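Local atomic coordinates of 3-oxoacyl-[acyl-carrier-protein] synthase, mitochondrial (Arabidopsis thaliana, PDB entry 2IX4), a protein that catalyses the condensation steps of mitochondrial fatty acid synthesis, adding two carbons from malonyl-ACP to a growing acyl chain. Residues A[173-178]-A[186-191]; A[190-195]-A[199-204]; A[367-372]-A[424-429]; A[122-127]-A[359-364]. One frame throughout, in Å; residues are numbered along the deposited sequence.

Contact 1: A[173-178]-A[186-191]; sequences HAAVTA and IGDATR. With 6NA (hexanoic acid), chain C.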
loop_
_atom_site.group_PDB
_atom_site.type_symbol
_atom_site.label_atom_id
_atom_site.label_comp_id
_atom_site.label_asym_id
_atom_site.label_seq_id
_atom_site.Cartn_x
_atom_site.Cartn_y
_atom_site.Cartn_z
ATOM N N HIS A 173 -7.116 -6.315 1.128
ATOM C CA HIS A 173 -5.781 -5.980 0.633
ATOM C C HIS A 173 -5.721 -4.564 0.050
ATOM O O HIS A 173 -6.748 -3.959 -0.271
ATOM C CB HIS A 173 -5.384 -7.023 -0.423
ATOM C CG HIS A 173 -3.992 -6.869 -0.960
ATOM N ND1 HIS A 173 -3.731 -6.333 -2.204
ATOM C CD2 HIS A 173 -2.791 -7.213 -0.440
ATOM C CE1 HIS A 173 -2.427 -6.338 -2.419
ATOM N NE2 HIS A 173 -1.834 -6.867 -1.365
ATOM N N ALA A 174 -4.510 -4.031 -0.055
ATOM C CA ALA A 174 -4.269 -2.822 -0.817
ATOM C C ALA A 174 -2.817 -2.815 -1.234
ATOM O O ALA A 174 -1.930 -3.059 -0.415
ATOM C CB ALA A 174 -4.601 -1.579 -0.001
ATOM N N ALA A 175 -2.584 -2.578 -2.519
ATOM C CA ALA A 175 -1.245 -2.301 -3.011
ATOM C C ALA A 175 -1.139 -0.791 -3.131
ATOM O O ALA A 175 -2.052 -0.145 -3.639
ATOM C CB ALA A 175 -1.017 -2.966 -4.350
ATOM N N VAL A 176 -0.046 -0.225 -2.633
ATOM C CA VAL A 176 0.163 1.215 -2.737
ATOM C C VAL A 176 1.530 1.469 -3.345
ATOM O O VAL A 176 2.559 1.171 -2.739
ATOM C CB VAL A 176 0.000 1.946 -1.382
ATOM C CG1 VAL A 176 0.211 3.439 -1.559
ATOM C CG2 VAL A 176 -1.387 1.687 -0.801
ATOM N N THR A 177 1.516 2.003 -4.562
ATOM C CA THR A 177 2.711 2.132 -5.387
ATOM C C THR A 177 2.679 3.465 -6.131
ATOM O O THR A 177 2.966 3.525 -7.331
ATOM C CB THR A 177 2.810 0.973 -6.405
ATOM O OG1 THR A 177 1.544 0.802 -7.051
ATOM C CG2 THR A 177 3.188 -0.336 -5.718
ATOM N N ALA A 178 2.327 4.527 -5.406
ATOM C CA ALA A 178 2.192 5.877 -5.966
ATOM C C ALA A 178 1.197 5.921 -7.127
ATOM O O ALA A 178 0.043 5.515 -6.972
ATOM C CB ALA A 178 3.567 6.453 -6.366
ATOM N N ILE A 186 -5.165 -4.052 -8.805
ATOM C CA ILE A 186 -5.870 -4.940 -9.731
ATOM C C ILE A 186 -5.025 -6.184 -10.028
ATOM O O ILE A 186 -5.528 -7.309 -10.013
ATOM C CB ILE A 186 -6.246 -4.194 -11.045
ATOM C CG1 ILE A 186 -7.447 -3.271 -10.806
ATOM C CG2 ILE A 186 -6.551 -5.180 -12.182
ATOM C CD1 ILE A 186 -7.652 -2.200 -11.872
ATOM N N GLY A 187 -3.737 -5.969 -10.278
ATOM C CA GLY A 187 -2.815 -7.057 -10.582
ATOM C C GLY A 187 -2.635 -8.043 -9.443
ATOM O O GLY A 187 -2.650 -9.255 -9.662
ATOM N N ASP A 188 -2.458 -7.527 -8.228
ATOM C CA ASP A 188 -2.325 -8.369 -7.039
ATOM C C ASP A 188 -3.579 -9.205 -6.813
ATOM O O ASP A 188 -3.487 -10.372 -6.451
ATOM C CB ASP A 188 -2.047 -7.525 -5.794
ATOM C CG ASP A 188 -0.637 -6.954 -5.766
ATOM O OD1 ASP A 188 0.218 -7.380 -6.569
ATOM O OD2 ASP A 188 -0.385 -6.079 -4.916
ATOM N N ALA A 189 -4.742 -8.592 -7.024
ATOM C CA ALA A 189 -6.034 -9.271 -6.888
ATOM C C ALA A 189 -6.185 -10.410 -7.898
ATOM O O ALA A 189 -6.755 -11.462 -7.587
ATOM C CB ALA A 189 -7.164 -8.271 -7.040
ATOM N N THR A 190 -5.678 -10.185 -9.106
ATOM C CA THR A 190 -5.619 -11.208 -10.149
ATOM C C THR A 190 -4.775 -12.409 -9.700
ATOM O O THR A 190 -5.227 -13.553 -9.793
ATOM C CB THR A 190 -5.079 -10.612 -11.465
ATOM O OG1 THR A 190 -5.959 -9.570 -11.896
ATOM C CG2 THR A 190 -4.980 -11.667 -12.565
ATOM N N ARG A 191 -3.566 -12.140 -9.199
ATOM C CA ARG A 191 -2.689 -13.189 -8.658
ATOM C C ARG A 191 -3.368 -14.020 -7.570
ATOM O O ARG A 191 -3.171 -15.234 -7.496
ATOM C CB ARG A 191 -1.393 -12.588 -8.103
ATOM C CG ARG A 191 -0.442 -12.025 -9.144
ATOM C CD ARG A 191 0.397 -13.112 -9.814
ATOM N NE ARG A 191 1.289 -12.551 -10.827
ATOM C CZ ARG A 191 0.923 -12.253 -12.073
ATOM N NH1 ARG A 191 -0.323 -12.467 -12.482
ATOM N NH2 ARG A 191 1.812 -11.741 -12.915
HETATM C CA 6NA C . 3.066 10.720 -7.999
HETATM C C 6NA C . 2.795 9.487 -8.828
HETATM O O 6NA C . 3.664 8.645 -8.990
HETATM C CB 6NA C . 2.901 10.376 -6.523
HETATM C CG 6NA C . 1.439 10.471 -6.093
HETATM C CD 6NA C . 1.034 9.262 -5.268
HETATM C C6 6NA C . -0.393 8.860 -5.563
#

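Contact 2: A[190-195]-A[199-204]; sequences TRMIQF and DVMVAG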
loop_
_atom_site.group_PDB
_atom_site.type_symbol
_atom_site.label_atom_id
_atom_site.label_comp_id
_atom_site.label_asym_id
_atom_site.label_seq_id
_atom_site.Cartn_x
_atom_site.Cartn_y
_atom_site.Cartn_z
ATOM N N THR A 190 -5.678 -10.185 -9.106
ATOM C CA THR A 190 -5.619 -11.208 -10.149
ATOM C C THR A 190 -4.775 -12.409 -9.700
ATOM O O THR A 190 -5.227 -13.553 -9.793
ATOM C CB THR A 190 -5.079 -10.612 -11.465
ATOM O OG1 THR A 190 -5.959 -9.570 -11.896
ATOM C CG2 THR A 190 -4.980 -11.667 -12.565
ATOM N N ARG A 191 -3.566 -12.140 -9.199
ATOM C CA ARG A 191 -2.689 -13.189 -8.658
ATOM C C ARG A 191 -3.368 -14.020 -7.570
ATOM O O ARG A 191 -3.171 -15.234 -7.496
ATOM C CB ARG A 191 -1.393 -12.588 -8.103
ATOM C CG ARG A 191 -0.442 -12.025 -9.144
ATOM C CD ARG A 191 0.397 -13.112 -9.814
ATOM N NE ARG A 191 1.289 -12.551 -10.827
ATOM C CZ ARG A 191 0.923 -12.253 -12.073
ATOM N NH1 ARG A 191 -0.323 -12.467 -12.482
ATOM N NH2 ARG A 191 1.812 -11.741 -12.915
ATOM N N MET A 192 -4.164 -13.359 -6.731
ATOM C CA MET A 192 -4.906 -14.025 -5.662
ATOM C C MET A 192 -5.977 -14.982 -6.192
ATOM O O MET A 192 -6.128 -16.087 -5.674
ATOM C CB MET A 192 -5.523 -13.000 -4.703
ATOM C CG MET A 192 -4.495 -12.229 -3.884
ATOM S SD MET A 192 -5.159 -10.833 -2.951
ATOM C CE MET A 192 -3.634 -10.076 -2.395
ATOM N N ILE A 193 -6.719 -14.557 -7.211
ATOM C CA ILE A 193 -7.711 -15.429 -7.850
ATOM C C ILE A 193 -7.016 -16.600 -8.551
ATOM O O ILE A 193 -7.465 -17.746 -8.458
ATOM C CB ILE A 193 -8.630 -14.651 -8.833
ATOM C CG1 ILE A 193 -9.409 -13.559 -8.084
ATOM C CG2 ILE A 193 -9.604 -15.601 -9.539
ATOM C CD1 ILE A 193 -10.073 -12.522 -8.975
ATOM N N GLN A 194 -5.911 -16.301 -9.231
ATOM C CA GLN A 194 -5.111 -17.314 -9.921
ATOM C C GLN A 194 -4.634 -18.401 -8.963
ATOM O O GLN A 194 -4.773 -19.590 -9.255
ATOM C CB GLN A 194 -3.913 -16.673 -10.633
ATOM C CG GLN A 194 -4.256 -15.973 -11.943
ATOM C CD GLN A 194 -3.122 -15.098 -12.467
ATOM O OE1 GLN A 194 -2.380 -14.486 -11.698
ATOM N NE2 GLN A 194 -2.995 -15.030 -13.783
ATOM N N PHE A 195 -4.085 -17.987 -7.819
ATOM C CA PHE A 195 -3.575 -18.922 -6.810
ATOM C C PHE A 195 -4.685 -19.669 -6.072
ATOM O O PHE A 195 -4.469 -20.782 -5.596
ATOM C CB PHE A 195 -2.678 -18.200 -5.801
ATOM C CG PHE A 195 -1.846 -19.127 -4.956
ATOM C CD1 PHE A 195 -0.599 -19.557 -5.398
ATOM C CD2 PHE A 195 -2.306 -19.566 -3.715
ATOM C CE1 PHE A 195 0.178 -20.415 -4.614
ATOM C CE2 PHE A 195 -1.538 -20.421 -2.926
ATOM C CZ PHE A 195 -0.293 -20.846 -3.378
ATOM N N ASP A 199 -12.299 -16.252 -5.251
ATOM C CA ASP A 199 -12.965 -16.495 -6.525
ATOM C C ASP A 199 -13.410 -15.190 -7.178
ATOM O O ASP A 199 -13.571 -15.130 -8.396
ATOM C CB ASP A 199 -14.170 -17.418 -6.341
ATOM C CG ASP A 199 -13.772 -18.845 -6.014
ATOM O OD1 ASP A 199 -12.678 -19.289 -6.437
ATOM O OD2 ASP A 199 -14.562 -19.530 -5.334
ATOM N N VAL A 200 -13.629 -14.164 -6.353
ATOM C CA VAL A 200 -14.046 -12.833 -6.797
ATOM C C VAL A 200 -13.235 -11.786 -6.043
ATOM O O VAL A 200 -13.072 -11.884 -4.831
ATOM C CB VAL A 200 -15.557 -12.568 -6.517
ATOM C CG1 VAL A 200 -15.976 -11.195 -7.039
ATOM C CG2 VAL A 200 -16.440 -13.656 -7.124
ATOM N N MET A 201 -12.726 -10.790 -6.762
ATOM C CA MET A 201 -12.038 -9.667 -6.138
ATOM C C MET A 201 -12.582 -8.341 -6.656
ATOM O O MET A 201 -12.689 -8.129 -7.869
ATOM C CB MET A 201 -10.522 -9.735 -6.376
ATOM C CG MET A 201 -9.790 -10.852 -5.630
ATOM S SD MET A 201 -9.708 -10.681 -3.833
ATOM C CE MET A 201 -8.625 -9.252 -3.649
ATOM N N VAL A 202 -12.923 -7.458 -5.722
ATOM C CA VAL A 202 -13.309 -6.090 -6.024
ATOM C C VAL A 202 -12.042 -5.247 -5.908
ATOM O O VAL A 202 -11.545 -5.017 -4.805
ATOM C CB VAL A 202 -14.397 -5.594 -5.045
ATOM C CG1 VAL A 202 -14.921 -4.232 -5.470
ATOM C CG2 VAL A 202 -15.543 -6.603 -4.963
ATOM N N ALA A 203 -11.513 -4.806 -7.047
ATOM C CA ALA A 203 -10.171 -4.220 -7.094
ATOM C C ALA A 203 -10.098 -2.911 -7.870
ATOM O O ALA A 203 -10.872 -2.684 -8.803
ATOM C CB ALA A 203 -9.176 -5.231 -7.672
ATOM N N GLY A 204 -9.155 -2.054 -7.483
ATOM C CA GLY A 204 -8.948 -0.796 -8.183
ATOM C C GLY A 204 -8.152 0.232 -7.406
ATOM O O GLY A 204 -7.252 -0.102 -6.633
#

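Contact 3: A[367-372]-A[424-429]; sequences VEAIFS and ASLLFA. With K (potassium ion), chain D.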
loop_
_atom_site.group_PDB
_atom_site.type_symbol
_atom_site.label_atom_id
_atom_site.label_comp_id
_atom_site.label_asym_id
_atom_site.label_seq_id
_atom_site.Cartn_x
_atom_site.Cartn_y
_atom_site.Cartn_z
ATOM N N VAL A 367 -8.718 3.483 -13.405
ATOM C CA VAL A 367 -9.573 4.181 -14.362
ATOM C C VAL A 367 -9.148 3.854 -15.803
ATOM O O VAL A 367 -9.981 3.573 -16.664
ATOM C CB VAL A 367 -9.557 5.709 -14.077
ATOM C CG1 VAL A 367 -9.982 6.520 -15.293
ATOM C CG2 VAL A 367 -10.444 6.030 -12.865
ATOM N N GLU A 368 -7.842 3.858 -16.045
ATOM C CA GLU A 368 -7.320 3.636 -17.386
ATOM C C GLU A 368 -7.365 2.163 -17.810
ATOM O O GLU A 368 -7.412 1.861 -19.006
ATOM C CB GLU A 368 -5.927 4.250 -17.506
ATOM C CG GLU A 368 -5.981 5.777 -17.464
ATOM C CD GLU A 368 -4.680 6.442 -17.049
ATOM O OE1 GLU A 368 -3.604 5.799 -17.113
ATOM O OE2 GLU A 368 -4.737 7.631 -16.670
ATOM N N ALA A 369 -7.384 1.254 -16.834
ATOM C CA ALA A 369 -7.639 -0.158 -17.108
ATOM C C ALA A 369 -9.085 -0.341 -17.564
ATOM O O ALA A 369 -9.362 -1.123 -18.470
ATOM C CB ALA A 369 -7.345 -1.014 -15.878
ATOM N N ILE A 370 -9.999 0.390 -16.932
ATOM C CA ILE A 370 -11.405 0.401 -17.336
ATOM C C ILE A 370 -11.559 0.918 -18.770
ATOM O O ILE A 370 -12.291 0.328 -19.568
ATOM C CB ILE A 370 -12.280 1.198 -16.329
ATOM C CG1 ILE A 370 -12.334 0.449 -14.990
ATOM C CG2 ILE A 370 -13.692 1.430 -16.878
ATOM C CD1 ILE A 370 -12.921 1.242 -13.818
ATOM N N PHE A 371 -10.847 1.998 -19.101
ATOM C CA PHE A 371 -10.842 2.532 -20.465
ATOM C C PHE A 371 -10.356 1.486 -21.473
ATOM O O PHE A 371 -10.914 1.369 -22.568
ATOM C CB PHE A 371 -9.985 3.803 -20.578
ATOM C CG PHE A 371 -10.547 5.004 -19.852
ATOM C CD1 PHE A 371 -9.717 6.078 -19.531
ATOM C CD2 PHE A 371 -11.894 5.069 -19.491
ATOM C CE1 PHE A 371 -10.215 7.195 -18.860
ATOM C CE2 PHE A 371 -12.399 6.179 -18.820
ATOM C CZ PHE A 371 -11.557 7.246 -18.502
ATOM N N SER A 372 -9.324 0.734 -21.092
ATOM C CA SER A 372 -8.767 -0.335 -21.924
ATOM C C SER A 372 -9.748 -1.499 -22.114
ATOM O O SER A 372 -9.880 -2.031 -23.218
ATOM C CB SER A 372 -7.446 -0.835 -21.335
ATOM O OG SER A 372 -6.508 0.227 -21.236
ATOM N N ALA A 424 3.945 -0.785 -13.654
ATOM C CA ALA A 424 3.011 -1.867 -13.916
ATOM C C ALA A 424 2.439 -1.739 -15.321
ATOM O O ALA A 424 2.268 -0.632 -15.839
ATOM C CB ALA A 424 1.896 -1.878 -12.885
ATOM N N SER A 425 2.163 -2.883 -15.935
ATOM C CA SER A 425 1.517 -2.928 -17.233
ATOM C C SER A 425 0.450 -4.015 -17.196
ATOM O O SER A 425 0.752 -5.179 -16.936
ATOM C CB SER A 425 2.547 -3.200 -18.328
ATOM O OG SER A 425 2.077 -2.765 -19.588
ATOM N N LEU A 426 -0.799 -3.622 -17.421
ATOM C CA LEU A 426 -1.918 -4.563 -17.425
ATOM C C LEU A 426 -2.353 -4.854 -18.850
ATOM O O LEU A 426 -2.581 -3.931 -19.631
ATOM C CB LEU A 426 -3.106 -4.013 -16.622
ATOM C CG LEU A 426 -2.931 -3.746 -15.122
ATOM C CD1 LEU A 426 -4.171 -3.067 -14.564
ATOM C CD2 LEU A 426 -2.621 -5.029 -14.349
ATOM N N LEU A 427 -2.466 -6.137 -19.188
ATOM C CA LEU A 427 -2.856 -6.544 -20.533
ATOM C C LEU A 427 -4.159 -7.336 -20.528
ATOM O O LEU A 427 -4.256 -8.402 -19.912
ATOM C CB LEU A 427 -1.725 -7.326 -21.221
ATOM C CG LEU A 427 -1.927 -7.843 -22.654
ATOM C CD1 LEU A 427 -2.394 -6.742 -23.605
ATOM C CD2 LEU A 427 -0.650 -8.476 -23.172
ATOM N N PHE A 428 -5.154 -6.789 -21.219
ATOM C CA PHE A 428 -6.476 -7.396 -21.325
ATOM C C PHE A 428 -6.700 -7.930 -22.733
ATOM O O PHE A 428 -6.096 -7.447 -23.691
ATOM C CB PHE A 428 -7.566 -6.375 -20.989
ATOM C CG PHE A 428 -7.471 -5.815 -19.599
ATOM C CD1 PHE A 428 -6.675 -4.704 -19.334
ATOM C CD2 PHE A 428 -8.184 -6.395 -18.556
ATOM C CE1 PHE A 428 -6.582 -4.186 -18.050
ATOM C CE2 PHE A 428 -8.103 -5.884 -17.269
ATOM C CZ PHE A 428 -7.300 -4.774 -17.015
ATOM N N ALA A 429 -7.573 -8.928 -22.847
ATOM C CA ALA A 429 -7.944 -9.493 -24.137
ATOM C C ALA A 429 -9.401 -9.921 -24.121
ATOM O O ALA A 429 -9.938 -10.255 -23.066
ATOM C CB ALA A 429 -7.047 -10.676 -24.480
HETATM K K K D . -2.465 3.897 -18.689
#

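Contact 4: A[122-127]-A[359-364]; sequences GGIGSI and HLLGAA. With 6NA (hexanoic acid), chain C.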
loop_
_atom_site.group_PDB
_atom_site.type_symbol
_atom_site.label_atom_id
_atom_site.label_comp_id
_atom_site.label_asym_id
_atom_site.label_seq_id
_atom_site.Cartn_x
_atom_site.Cartn_y
_atom_site.Cartn_z
ATOM N N GLY A 122 -5.209 3.412 -2.168
ATOM C CA GLY A 122 -5.078 4.847 -2.375
ATOM C C GLY A 122 -3.605 5.199 -2.315
ATOM O O GLY A 122 -2.834 4.531 -1.627
ATOM N N GLY A 123 -3.210 6.242 -3.033
ATOM C CA GLY A 123 -1.805 6.619 -3.117
ATOM C C GLY A 123 -1.286 7.406 -1.930
ATOM O O GLY A 123 -0.207 7.107 -1.410
ATOM N N ILE A 124 -2.042 8.419 -1.507
ATOM C CA ILE A 124 -1.607 9.315 -0.426
ATOM C C ILE A 124 -2.590 9.372 0.748
ATOM O O ILE A 124 -2.185 9.601 1.888
ATOM C CB ILE A 124 -1.321 10.761 -0.918
ATOM C CG1 ILE A 124 -0.717 10.762 -2.326
ATOM C CG2 ILE A 124 -0.371 11.467 0.050
ATOM C CD1 ILE A 124 -0.674 12.137 -2.997
ATOM N N GLY A 125 -3.875 9.171 0.472
ATOM C CA GLY A 125 -4.886 9.165 1.529
ATOM C C GLY A 125 -5.603 10.491 1.659
ATOM O O GLY A 125 -6.251 10.949 0.716
ATOM N N SER A 126 -5.486 11.114 2.829
ATOM C CA SER A 126 -6.185 12.368 3.095
ATOM C C SER A 126 -5.274 13.410 3.745
ATOM O O SER A 126 -5.275 13.578 4.968
ATOM C CB SER A 126 -7.433 12.112 3.944
ATOM O OG SER A 126 -8.261 13.261 3.982
ATOM N N ILE A 127 -4.501 14.105 2.912
ATOM C CA ILE A 127 -3.604 15.166 3.371
ATOM C C ILE A 127 -4.357 16.311 4.058
ATOM O O ILE A 127 -3.874 16.860 5.048
ATOM C CB ILE A 127 -2.704 15.713 2.223
ATOM C CG1 ILE A 127 -1.769 14.611 1.704
ATOM C CG2 ILE A 127 -1.890 16.921 2.692
ATOM C CD1 ILE A 127 -0.722 15.076 0.690
ATOM N N HIS A 359 -4.390 13.694 -14.175
ATOM C CA HIS A 359 -3.689 12.601 -13.511
ATOM C C HIS A 359 -4.416 12.208 -12.223
ATOM O O HIS A 359 -4.333 12.915 -11.212
ATOM C CB HIS A 359 -2.241 12.999 -13.209
ATOM C CG HIS A 359 -1.344 11.841 -12.899
ATOM N ND1 HIS A 359 -1.821 10.609 -12.505
ATOM C CD2 HIS A 359 0.006 11.738 -12.896
ATOM C CE1 HIS A 359 -0.806 9.790 -12.297
ATOM N NE2 HIS A 359 0.314 10.452 -12.525
ATOM N N LEU A 360 -5.124 11.079 -12.261
ATOM C CA LEU A 360 -5.904 10.618 -11.106
ATOM C C LEU A 360 -5.051 9.930 -10.037
ATOM O O LEU A 360 -5.584 9.353 -9.085
ATOM C CB LEU A 360 -7.068 9.711 -11.531
ATOM C CG LEU A 360 -8.188 10.228 -12.444
ATOM C CD1 LEU A 360 -9.469 9.457 -12.164
ATOM C CD2 LEU A 360 -8.445 11.717 -12.301
ATOM N N LEU A 361 -3.731 9.992 -10.213
ATOM C CA LEU A 361 -2.753 9.523 -9.230
ATOM C C LEU A 361 -2.953 8.044 -8.863
ATOM O O LEU A 361 -2.767 7.175 -9.712
ATOM C CB LEU A 361 -2.727 10.451 -7.997
ATOM C CG LEU A 361 -2.434 11.950 -8.223
ATOM C CD1 LEU A 361 -2.505 12.732 -6.914
ATOM C CD2 LEU A 361 -1.085 12.184 -8.898
ATOM N N GLY A 362 -3.334 7.763 -7.619
ATOM C CA GLY A 362 -3.591 6.387 -7.171
ATOM C C GLY A 362 -4.729 5.687 -7.893
ATOM O O GLY A 362 -4.784 4.455 -7.926
ATOM N N ALA A 363 -5.641 6.469 -8.469
ATOM C CA ALA A 363 -6.775 5.919 -9.206
ATOM C C ALA A 363 -6.520 5.800 -10.710
ATOM O O ALA A 363 -7.292 5.155 -11.422
ATOM C CB ALA A 363 -8.025 6.749 -8.944
ATOM N N ALA A 364 -5.438 6.416 -11.184
ATOM C CA ALA A 364 -5.120 6.481 -12.614
ATOM C C ALA A 364 -5.059 5.110 -13.282
ATOM O O ALA A 364 -5.671 4.900 -14.331
ATOM C CB ALA A 364 -3.815 7.238 -12.834
HETATM C CA 6NA C . 3.066 10.720 -7.999
HETATM C C 6NA C . 2.795 9.487 -8.828
HETATM O O 6NA C . 3.664 8.645 -8.990
HETATM C CB 6NA C . 2.901 10.376 -6.523
HETATM C CG 6NA C . 1.439 10.471 -6.093
HETATM C CD 6NA C . 1.034 9.262 -5.268
HETATM C C6 6NA C . -0.393 8.860 -5.563
#

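Contact 1: A[173-178]-A[186-191]
His173 and Asp188 meet most closely at His173 CE1 and Asp188 OD2, 3.2 Å apart, and the oxygen sits at the ring edge, in the plane of the imidazole. The ring and carboxylate planes are turned 69° apart, and the two side chains cross at about a right angle. A chi1 of -176° places the His173 ring beside its own carbonyl carbon and directs CE1 at Asp188. The same oxygen also rests against a methyl group, with Ala175 CB 3.2 Å from Asp188 OD2, and Asp188 CB stands 3.6 Å from His173 CE1.

Segment 173-178 leads from the short strand at 172-173 toward the predicted nucleophile Cys179, after which helix 181-195 begins; in the thiolase fold this is the buried helix that carries the cysteine at its N-terminal end. Turning back past its own loop, the helix brings Asp188 beside His173 and Ala175. At the other end of the loop, Ala178 CB touches the hexanoic acid, 3.4 Å from its atom O.

The hydrogen bonds of His173 NE2 and Asp188 OD2 run across the dimer. His173 NE2 bonds to Asp188 OD2 of the second subunit, and Asp188 OD2 receives the matching bond from His173 of that subunit, so the pair is repeated across the interface. The remaining polar atoms of these two buried side chains are satisfied inside the chain, His173 ND1 by the hydroxyl of Ser119 and Asp188 OD1 by that of Tyr277.

Contact 2: A[190-195]-A[199-204]
Met201 takes the side chains of Ile193 and Met192 from helix 190-195. Ile193 meets it with two atoms: its CG1 lies 3.7 Å from Met201 CG, and its CD1 reaches both CB and CG of the methionine, and these two side chains slide past each other in opposite directions. At the far end of Met201 the methyl CE comes 3.9 Å from Met192 SD, where the two methionine chains cross at about a right angle. Met192 is extended beyond CG, whereas Met201 bends at both chi2 and chi3 (each -68°), which folds its methyl round toward that sulfur. The other branch of Ile193, CG2, lies 4.2 Å from the backbone oxygen Asp199 O.

Helix 190-195 and strand 200-204 run antiparallel, at 176°, with their axes 8.5 Å apart. They are the helix and returning strand of a beta-alpha-beta crossover (172-173, 181-195, 200-207) within the layered thiolase fold, with the helix lying on the mixed sheet.

Further out, Leu257 of the neighbouring strand 251-259 and Val3 of strand 3-12 also pack against Ile193, while Met192 reaches Met279 of the second subunit. Asp199 turns its CB away from the helix, and its carboxylate forms salt bridges with Arg115 and Arg1. On the side facing the second subunit, Arg191 NH1 donates to Gln194 OE1 at 3.0 Å, in the carbonyl plane on a lone pair but bent to 141° at the hydrogen, while the same arginine forms a salt bridge to Asp197 of the second subunit.

Contact 3: A[367-372]-A[424-429]
Phe428 points from the strand toward the helix, and its CB directs the ring at the helix. From CG, which lies anti to the carbonyl carbon (chi1 -60°), one side of the ring runs out through CD1, 4.4 Å from Ser372 CB. Next comes CE1, 3.9 Å from Ala369 CB, and CZ at the far end touches the same methyl. Both helix carbons approach the ring obliquely. Ala369 CB is shared: Leu426 CD1 meets it from two residues earlier in the strand, at 4.0 Å.

Helix 367-372 and strand 424-429 run in nearly the same direction, 25° apart, with axes 9.4 Å from each other. Helix 364-378 lies against the sheet to which strand 422-429 belongs in the thiolase fold. Ser372 turns its hydroxyl back to its own helix, where Ser372 OG donates to Glu368 O at 2.9 Å.

Elsewhere on that helix turn, Glu368 OE1 binds the potassium ion at 2.7 Å, alongside Asn318, Ala319, Ser414 and Asn415, while its OE2 pairs with Lys354. The contact with the strand is made mainly by carbon atoms: a nonpolar helix-sheet face, its one serine hydroxyl spent within the helix, beside a residue that binds potassium.

Contact 4: A[122-127]-A[359-364]
Two glycines bring the backbones together, with the CA atoms of Gly123 and Gly362 4.4 Å apart and Gly123 N 4.2 Å from Gly362 CA. Beyond them, Ile124 and Leu361 meet through methyl groups, Ile124 CD1 lying 4.4 Å from Leu361 CD1, and both side chains also touch the bound hexanoic acid. Ile124 CG1 lies 3.7 Å from the acid's CD, with CD1 of the isoleucine alongside the same part of the chain. Leu361 CB lies 3.7 Å from the terminal carbon C6, and the CA of Gly123 comes to 3.6 Å from that carbon. From CG, anti to the carbonyl carbon (chi1 -57°), Leu361 branches so that CD2 stands 3.9 Å above the His359 ring, over its centre.

Glu207 of the pocket ties the two loops together, its carboxylate accepting from Ile124 N and Gly362 N, while Phe218 packs on both Ile124 and Leu361. His359, predicted to be an active-site residue along with Cys179 and His320, lies in the same loop as Leu361.

The atoms of the two segments that touch the tail are mostly carbon, chemistry suited to an acyl chain and consistent with an acyl-binding pocket beside the predicted catalytic residues.

Overall arrangement
Contacts 1 and 2 lie end to end on helix 181-195, their centres 9 Å apart, sharing Thr190 and Arg191, and His173 CG touches Met192 CE at 3.5 Å. Contact 3 touches the same helix at Ile186, whose CG2 lies 4.0 Å from Leu426 CD1. Contact 4, centred 14 Å from contact 1, joins it where Val176 packs on the backbone of Gly122 and Gly123, and both touch the hexanoic acid. Val367 of contact 3 packs on Leu360 of contact 4, linking helix 364-378, which carries Glu368 of the potassium site, to the pocket loop. Leu361 lies about 4 Å, side chain to side chain, from the predicted nucleophile Cys179. Contacts 1, 2 and 4 also reach the second subunit.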